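Putative cell invasion protein with MAC/Perforin domain (Bacteroides thetaiotaomicron VPI-5482, PDB 3KK7) is of unknown function but belongs to the MACPF family, whose best-studied members form pores in membranes, and may take part in cell invasion. Local coordinates at residues S199-L204 and K356-D361; Y77-M82 and E190-A195; L173-S178 and G342-S347. One frame throughout, in Å; residues are numbered along the deposited sequence.

Contact 1 (S199-L204 and K356-D361)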
# COMPACT_ATOMS: atom_id res chain seq x y z
N SER A 199 0.14 -5.66 -13.78
CA SER A 199 -0.28 -6.62 -12.79
C SER A 199 -1.43 -5.95 -12.02
O SER A 199 -1.77 -4.79 -12.29
CB SER A 199 0.90 -7.02 -11.88
OG SER A 199 1.33 -5.97 -11.04
N SER A 200 -2.04 -6.71 -11.12
CA SER A 200 -3.14 -6.20 -10.33
C SER A 200 -2.56 -5.49 -9.14
O SER A 200 -1.42 -5.74 -8.76
CB SER A 200 -4.05 -7.34 -9.86
OG SER A 200 -3.37 -8.20 -8.96
N MSE A 201 -3.32 -4.60 -8.55
CA MSE A 201 -2.88 -3.94 -7.35
C MSE A 201 -2.48 -4.97 -6.27
O MSE A 201 -1.50 -4.77 -5.51
CB MSE A 201 -3.98 -2.99 -6.86
CG MSE A 201 -3.65 -2.22 -5.57
SE MSE A 201 -2.06 -1.10 -5.76
CE MSE A 201 -2.67 -0.05 -7.30
N VAL A 202 -3.26 -6.06 -6.17
CA VAL A 202 -2.95 -7.13 -5.25
C VAL A 202 -1.52 -7.63 -5.47
O VAL A 202 -0.75 -7.74 -4.52
CB VAL A 202 -3.97 -8.31 -5.36
CG1 VAL A 202 -3.38 -9.63 -4.78
CG2 VAL A 202 -5.31 -7.95 -4.67
N GLU A 203 -1.19 -7.92 -6.73
CA GLU A 203 0.13 -8.43 -7.12
C GLU A 203 1.25 -7.40 -6.86
O GLU A 203 2.33 -7.75 -6.36
CB GLU A 203 0.12 -8.87 -8.60
CG GLU A 203 -0.40 -10.33 -8.81
CD GLU A 203 -0.94 -10.63 -10.23
OE1 GLU A 203 -0.88 -9.75 -11.13
OE2 GLU A 203 -1.46 -11.76 -10.43
N LEU A 204 0.97 -6.14 -7.18
CA LEU A 204 1.90 -5.06 -6.96
C LEU A 204 2.20 -4.97 -5.46
O LEU A 204 3.36 -4.83 -5.08
CB LEU A 204 1.32 -3.74 -7.52
CG LEU A 204 2.15 -2.43 -7.53
CD1 LEU A 204 1.48 -1.36 -8.42
CD2 LEU A 204 2.41 -1.89 -6.11
N LYS A 356 -5.70 4.51 -6.99
CA LYS A 356 -5.61 5.08 -5.66
C LYS A 356 -6.63 4.40 -4.76
O LYS A 356 -6.27 3.84 -3.73
CB LYS A 356 -5.84 6.60 -5.72
CG LYS A 356 -4.63 7.39 -6.28
CD LYS A 356 -5.00 8.82 -6.62
CE LYS A 356 -4.98 9.76 -5.44
NZ LYS A 356 -3.58 10.15 -5.12
N GLN A 357 -7.88 4.43 -5.19
CA GLN A 357 -8.97 3.83 -4.44
C GLN A 357 -8.77 2.33 -4.22
O GLN A 357 -8.98 1.82 -3.12
CB GLN A 357 -10.28 4.11 -5.18
CG GLN A 357 -11.58 3.78 -4.42
CD GLN A 357 -11.63 4.43 -3.06
OE1 GLN A 357 -11.06 5.52 -2.87
NE2 GLN A 357 -12.28 3.77 -2.10
N ARG A 358 -8.34 1.61 -5.25
CA ARG A 358 -8.13 0.17 -5.15
C ARG A 358 -7.02 -0.21 -4.16
O ARG A 358 -7.17 -1.18 -3.44
CB ARG A 358 -7.86 -0.45 -6.52
CG ARG A 358 -7.79 -1.96 -6.49
CD ARG A 358 -8.00 -2.62 -7.83
NE ARG A 358 -9.38 -2.46 -8.27
CZ ARG A 358 -10.42 -3.17 -7.84
NH1 ARG A 358 -10.25 -4.14 -6.96
NH2 ARG A 358 -11.65 -2.92 -8.30
N TYR A 359 -5.91 0.55 -4.18
CA TYR A 359 -4.86 0.43 -3.20
C TYR A 359 -5.46 0.57 -1.81
O TYR A 359 -5.28 -0.30 -0.94
CB TYR A 359 -3.76 1.51 -3.39
CG TYR A 359 -2.89 1.65 -2.13
CD1 TYR A 359 -1.86 0.75 -1.87
CD2 TYR A 359 -3.15 2.62 -1.19
CE1 TYR A 359 -1.10 0.84 -0.70
CE2 TYR A 359 -2.39 2.72 -0.04
CZ TYR A 359 -1.37 1.82 0.21
OH TYR A 359 -0.61 1.92 1.39
N ASN A 360 -6.19 1.65 -1.59
CA ASN A 360 -6.82 1.89 -0.29
C ASN A 360 -7.81 0.81 0.11
O ASN A 360 -7.79 0.30 1.25
CB ASN A 360 -7.48 3.28 -0.25
CG ASN A 360 -6.46 4.37 -0.03
OD1 ASN A 360 -5.85 4.40 1.03
ND2 ASN A 360 -6.23 5.23 -1.02
N ASP A 361 -8.65 0.43 -0.82
CA ASP A 361 -9.66 -0.55 -0.53
C ASP A 361 -9.01 -1.93 -0.27
O ASP A 361 -9.50 -2.74 0.53
CB ASP A 361 -10.67 -0.65 -1.70
CG ASP A 361 -11.74 0.44 -1.69
OD1 ASP A 361 -11.96 1.12 -0.65
OD2 ASP A 361 -12.41 0.57 -2.74
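The first turn of helix 201-208 packs against helix 353-363 of the MACPF domain through one selenomethionine, M201, which lies across the backbone and inner side chains of R358 and Y359. The CA atoms of M201 and Y359 are 6.3 Å apart. With CG anti to the backbone N (chi1 180°), the M201 chain leaves directly for the other helix and then bends at chi2 and chi3, bringing SE round against the base of Y359. CG comes 3.8 Å from Y359 CA, while SE settles 3.9 Å from Y359 CB. Because SE lies at the edge of the tyrosine ring, near its plane, this is packing against the root of the side chain and not a selenium over an aromatic face. Nearer its root, M201 CB meets R358 CG at 4.0 Å, so the arginine contributes its aliphatic part; its charged end travels on to a salt bridge between NE and D406. The turn that carries M201 is fixed by a capping box. E203 N donates to S200 OG over 3.1 Å, and S200 N returns a bond to E203 OE1 of 3.3 Å, reaching that oxygen from above the carboxylate plane. S200 OG also bonds to the carbonyl of E370. No hydrogen bond joins the two segments themselves, and all three touching residues are buried. Around them, L204 faces helix 190-198, M201 also touches F355, and the Y359 hydroxyl runs to the carbonyl of E210, just ahead of strand 211-218.

Contact 2 (Y77-M82 and E190-A195)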
# COMPACT_ATOMS: atom_id res chain seq x y z
N TYR A 77 11.69 -2.33 -3.30
CA TYR A 77 12.09 -1.79 -4.59
C TYR A 77 11.78 -0.31 -4.73
O TYR A 77 10.92 0.25 -4.03
CB TYR A 77 11.40 -2.52 -5.73
CG TYR A 77 11.54 -4.01 -5.70
CD1 TYR A 77 12.70 -4.63 -6.17
CD2 TYR A 77 10.50 -4.81 -5.21
CE1 TYR A 77 12.81 -6.00 -6.15
CE2 TYR A 77 10.61 -6.18 -5.18
CZ TYR A 77 11.76 -6.77 -5.64
OH TYR A 77 11.86 -8.14 -5.59
N PRO A 78 12.46 0.33 -5.67
CA PRO A 78 12.22 1.77 -5.79
C PRO A 78 10.85 2.07 -6.36
O PRO A 78 10.44 1.42 -7.32
CB PRO A 78 13.31 2.26 -6.77
CG PRO A 78 14.16 1.10 -7.12
CD PRO A 78 13.69 -0.12 -6.35
N VAL A 79 10.16 3.03 -5.76
CA VAL A 79 8.93 3.59 -6.32
C VAL A 79 9.26 4.94 -6.98
O VAL A 79 8.92 5.18 -8.15
CB VAL A 79 7.87 3.73 -5.25
CG1 VAL A 79 6.70 4.49 -5.78
CG2 VAL A 79 7.48 2.35 -4.76
N VAL A 80 9.96 5.79 -6.24
CA VAL A 80 10.44 7.04 -6.82
C VAL A 80 11.79 6.80 -7.46
O VAL A 80 12.65 6.17 -6.85
CB VAL A 80 10.56 8.17 -5.78
CG1 VAL A 80 10.92 9.46 -6.48
CG2 VAL A 80 9.24 8.35 -5.01
N ASN A 81 11.95 7.26 -8.70
CA ASN A 81 13.28 7.33 -9.32
C ASN A 81 14.05 8.53 -8.75
O ASN A 81 14.03 9.62 -9.34
CB ASN A 81 13.18 7.42 -10.85
CG ASN A 81 14.55 7.39 -11.54
OD1 ASN A 81 15.56 7.59 -10.90
ND2 ASN A 81 14.57 7.13 -12.83
N MSE A 82 14.71 8.31 -7.60
CA MSE A 82 15.44 9.34 -6.86
C MSE A 82 16.59 9.98 -7.62
O MSE A 82 16.80 11.18 -7.52
CB MSE A 82 16.01 8.75 -5.57
CG MSE A 82 14.95 8.39 -4.56
SE MSE A 82 13.88 9.92 -3.90
CE MSE A 82 15.36 10.89 -3.12
N GLU A 190 10.53 3.05 -13.52
CA GLU A 190 9.83 2.40 -14.62
C GLU A 190 9.31 0.97 -14.26
O GLU A 190 8.29 0.53 -14.78
CB GLU A 190 10.68 2.38 -15.89
CG GLU A 190 11.95 1.63 -15.72
CD GLU A 190 12.84 1.65 -16.95
OE1 GLU A 190 12.34 1.38 -18.07
OE2 GLU A 190 14.05 1.91 -16.77
N LEU A 191 9.99 0.25 -13.37
CA LEU A 191 9.50 -1.09 -13.02
C LEU A 191 8.28 -0.97 -12.10
O LEU A 191 7.40 -1.82 -12.11
CB LEU A 191 10.61 -1.96 -12.42
CG LEU A 191 11.84 -2.20 -13.33
CD1 LEU A 191 12.81 -3.19 -12.64
CD2 LEU A 191 11.45 -2.68 -14.75
N PHE A 192 8.21 0.08 -11.31
CA PHE A 192 6.97 0.36 -10.57
C PHE A 192 5.81 0.73 -11.52
O PHE A 192 4.68 0.29 -11.32
CB PHE A 192 7.20 1.44 -9.53
CG PHE A 192 5.96 1.88 -8.84
CD1 PHE A 192 5.40 1.09 -7.87
CD2 PHE A 192 5.35 3.08 -9.17
CE1 PHE A 192 4.21 1.50 -7.22
CE2 PHE A 192 4.21 3.50 -8.52
CZ PHE A 192 3.63 2.72 -7.55
N VAL A 193 6.09 1.55 -12.54
CA VAL A 193 5.09 1.83 -13.58
C VAL A 193 4.67 0.53 -14.23
O VAL A 193 3.49 0.32 -14.44
CB VAL A 193 5.59 2.78 -14.66
CG1 VAL A 193 4.55 2.90 -15.78
CG2 VAL A 193 5.91 4.15 -14.03
N ASP A 194 5.62 -0.35 -14.50
CA ASP A 194 5.29 -1.67 -15.03
C ASP A 194 4.27 -2.40 -14.17
O ASP A 194 3.31 -2.94 -14.69
CB ASP A 194 6.53 -2.55 -15.16
CG ASP A 194 6.22 -3.92 -15.75
OD1 ASP A 194 6.03 -4.01 -16.98
OD2 ASP A 194 6.16 -4.91 -14.99
N ALA A 195 4.49 -2.43 -12.86
CA ALA A 195 3.64 -3.20 -11.95
C ALA A 195 2.27 -2.56 -11.87
O ALA A 195 1.26 -3.25 -11.80
CB ALA A 195 4.27 -3.30 -10.59
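V79, in the loop that joins strand 75-76 to helix 82-88 and is laid on helix 190-198, sets one methyl squarely over the ring of F192. CG1 stands 3.7 Å above the ring plane and 8° off its normal, a CH-pi contact over the centre, and the nearest ring atom, F192 CE2, is 3.8 Å from it. CG2 hangs over the same face at much the same height but out past the CD1-CE1 rim, 3.9 Å from F192 CD1. Each residue owes this fit to its first torsion: F192 has CG anti to the backbone N (chi1 174°), which carries the ring off helix 190-198 toward the loop, and V79 has CG1 anti to its own N (chi1 171°). Nearer the helix, the carbonyl oxygen of P78 sits 3.9 Å from F192 CB. Beyond V79 the loop tightens into an inverse gamma turn centred on N81, whose OD1 caps K84 N. Y208 meets the F192 ring edge-to-face, and I346 touches it too. With an alanine in place of F192 the aromatic face under V79 CG1 is gone, and a gap would probably open between loop and helix. With no hydrogen bond between 77-82 and 190-195, the pairing rests on dispersion and on excluding water from two buried apolar side chains; polar ties such as the backbone bond of V79 to D189 lie outside it.

Contact 3 (L173-S178 and G342-S347). With EDO (1,2-ethanediol), chain D.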
# COMPACT_ATOMS: atom_id res chain seq x y z
N LEU A 173 12.28 12.75 2.35
CA LEU A 173 11.85 13.16 1.02
C LEU A 173 10.77 14.20 1.23
O LEU A 173 9.94 14.07 2.14
CB LEU A 173 11.24 12.00 0.25
CG LEU A 173 10.65 12.20 -1.16
CD1 LEU A 173 11.71 12.50 -2.18
CD2 LEU A 173 9.95 10.90 -1.52
N GLN A 174 10.79 15.22 0.38
CA GLN A 174 9.78 16.26 0.36
C GLN A 174 8.41 15.64 0.18
O GLN A 174 8.23 14.86 -0.73
CB GLN A 174 10.07 17.19 -0.82
CG GLN A 174 9.00 18.23 -1.13
CD GLN A 174 8.78 19.18 0.01
OE1 GLN A 174 7.64 19.55 0.28
NE2 GLN A 174 9.85 19.56 0.71
N THR A 175 7.46 15.97 1.04
CA THR A 175 6.13 15.38 0.89
C THR A 175 4.97 16.36 0.70
O THR A 175 3.81 15.95 0.80
CB THR A 175 5.84 14.38 2.02
OG1 THR A 175 5.98 15.03 3.28
CG2 THR A 175 6.82 13.18 1.93
N ALA A 176 5.24 17.63 0.39
CA ALA A 176 4.14 18.52 0.06
C ALA A 176 3.34 17.89 -1.08
O ALA A 176 3.93 17.36 -2.05
CB ALA A 176 4.61 19.92 -0.33
N PRO A 177 2.00 17.91 -0.96
CA PRO A 177 1.12 17.28 -1.95
C PRO A 177 1.49 17.63 -3.37
O PRO A 177 1.45 16.75 -4.23
CB PRO A 177 -0.27 17.83 -1.61
CG PRO A 177 -0.22 18.09 -0.14
CD PRO A 177 1.23 18.50 0.16
N SER A 178 1.84 18.89 -3.62
CA SER A 178 2.23 19.34 -4.96
C SER A 178 3.56 18.71 -5.42
O SER A 178 3.77 18.45 -6.60
CB SER A 178 2.31 20.86 -5.00
OG SER A 178 1.00 21.46 -5.01
N GLY A 342 6.86 8.70 8.52
CA GLY A 342 7.88 8.36 7.53
C GLY A 342 7.46 7.36 6.47
O GLY A 342 8.26 6.99 5.62
N LEU A 343 6.22 6.87 6.55
CA LEU A 343 5.65 5.93 5.57
C LEU A 343 4.40 6.54 4.94
O LEU A 343 3.47 6.90 5.64
CB LEU A 343 5.29 4.58 6.20
CG LEU A 343 6.39 3.67 6.73
CD1 LEU A 343 5.76 2.45 7.41
CD2 LEU A 343 7.33 3.25 5.62
N TYR A 344 4.38 6.62 3.62
CA TYR A 344 3.27 7.18 2.87
C TYR A 344 2.61 6.10 2.06
O TYR A 344 3.28 5.21 1.55
CB TYR A 344 3.79 8.28 1.92
CG TYR A 344 3.70 9.65 2.54
CD1 TYR A 344 4.35 9.93 3.73
CD2 TYR A 344 2.93 10.66 1.95
CE1 TYR A 344 4.25 11.17 4.32
CE2 TYR A 344 2.83 11.93 2.54
CZ TYR A 344 3.49 12.16 3.72
OH TYR A 344 3.43 13.37 4.32
N PRO A 345 1.29 6.15 1.93
CA PRO A 345 0.66 5.16 1.12
C PRO A 345 1.12 5.23 -0.32
O PRO A 345 1.36 6.32 -0.82
CB PRO A 345 -0.81 5.57 1.17
CG PRO A 345 -0.79 7.02 1.37
CD PRO A 345 0.35 7.21 2.32
N ILE A 346 1.18 4.09 -0.99
CA ILE A 346 1.49 4.05 -2.43
C ILE A 346 0.53 4.93 -3.20
O ILE A 346 0.90 5.53 -4.20
CB ILE A 346 1.45 2.59 -2.97
CG1 ILE A 346 2.59 1.79 -2.34
CG2 ILE A 346 1.60 2.51 -4.46
CD1 ILE A 346 2.49 0.32 -2.60
N SER A 347 -0.70 5.06 -2.71
CA SER A 347 -1.71 5.87 -3.41
C SER A 347 -1.33 7.34 -3.54
O SER A 347 -1.77 8.01 -4.47
CB SER A 347 -3.09 5.74 -2.78
OG SER A 347 -3.06 6.07 -1.43
C1 EDO D . 1.78 22.40 -1.70
O1 EDO D . 1.31 21.08 -1.83
C2 EDO D . 0.56 23.25 -1.94
O2 EDO D . -0.41 22.80 -0.98
O HOH W 1 1.81 15.27 2.14
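T175 and Y344 make the whole of this contact, the threonine lying over the phenol end of a tyrosine that reaches out from strand 343-345. T175 follows the long strand 157-173, and both strands pair with 211-218 in the antiparallel sheet of the MACPF region. The close-packed part is T175 CG2 over one face of the ring, 4.1 Å from the centroid and 19° off the normal, displaced toward the rim; T175 CB follows it and lies 3.7 Å from Y344 CZ. OG1 occupies the slot between backbone N and carbonyl carbon (chi1 57°), which leaves the methyl beside the backbone N and lets hydroxyl and methyl both meet the tyrosine. From there OG1 donates a weak hydrogen bond of 3.2 Å to Y344 OH. T214 of strand 211-218 touches both residues, and L180 of helix 177-186 also meets Y344.

The other side is wetter and looser. A water at the ring edge, in its plane, lies between T175 O and Y344 OH, though as a bridge it is doubtful. Farther along, at the start of helix 177-186, S178 N donates to O1 of a 1,2-ethanediol, probably from the crystallisation liquor, at 2.9 Å, and S178 OG adds a weak bond to the same oxygen. Q174 OE1 accepts from A176 N (3.1 Å), steadying the bend before the helix. Chemically, this is a modest surface contact: methyl-on-ring packing probably supplies most of it, and the weak hydroxyl-hydroxyl link adds a little direction.

How the contacts relate
From the N terminus, contact 2 closes first, bringing the loop after strand 75-76 back to helix 190-198 over 107 intervening residues. Before it closes, contact 3 has opened at 173-178, so these two cross; contact 3 then runs to strand 343-345. Contact 1 opens at 199-204, after contact 2 is complete, and ends at 356-361, crossing contact 3 and standing in series with contact 2. None encloses another. Their segments also meet directly: L204 packs on A195 between contacts 1 and 2, F192 on I346 between 2 and 3, and K356 NZ probably bonds S347 O between 1 and 3, tying the helices to the chain at and just after strand 343-345 of the antiparallel sheet.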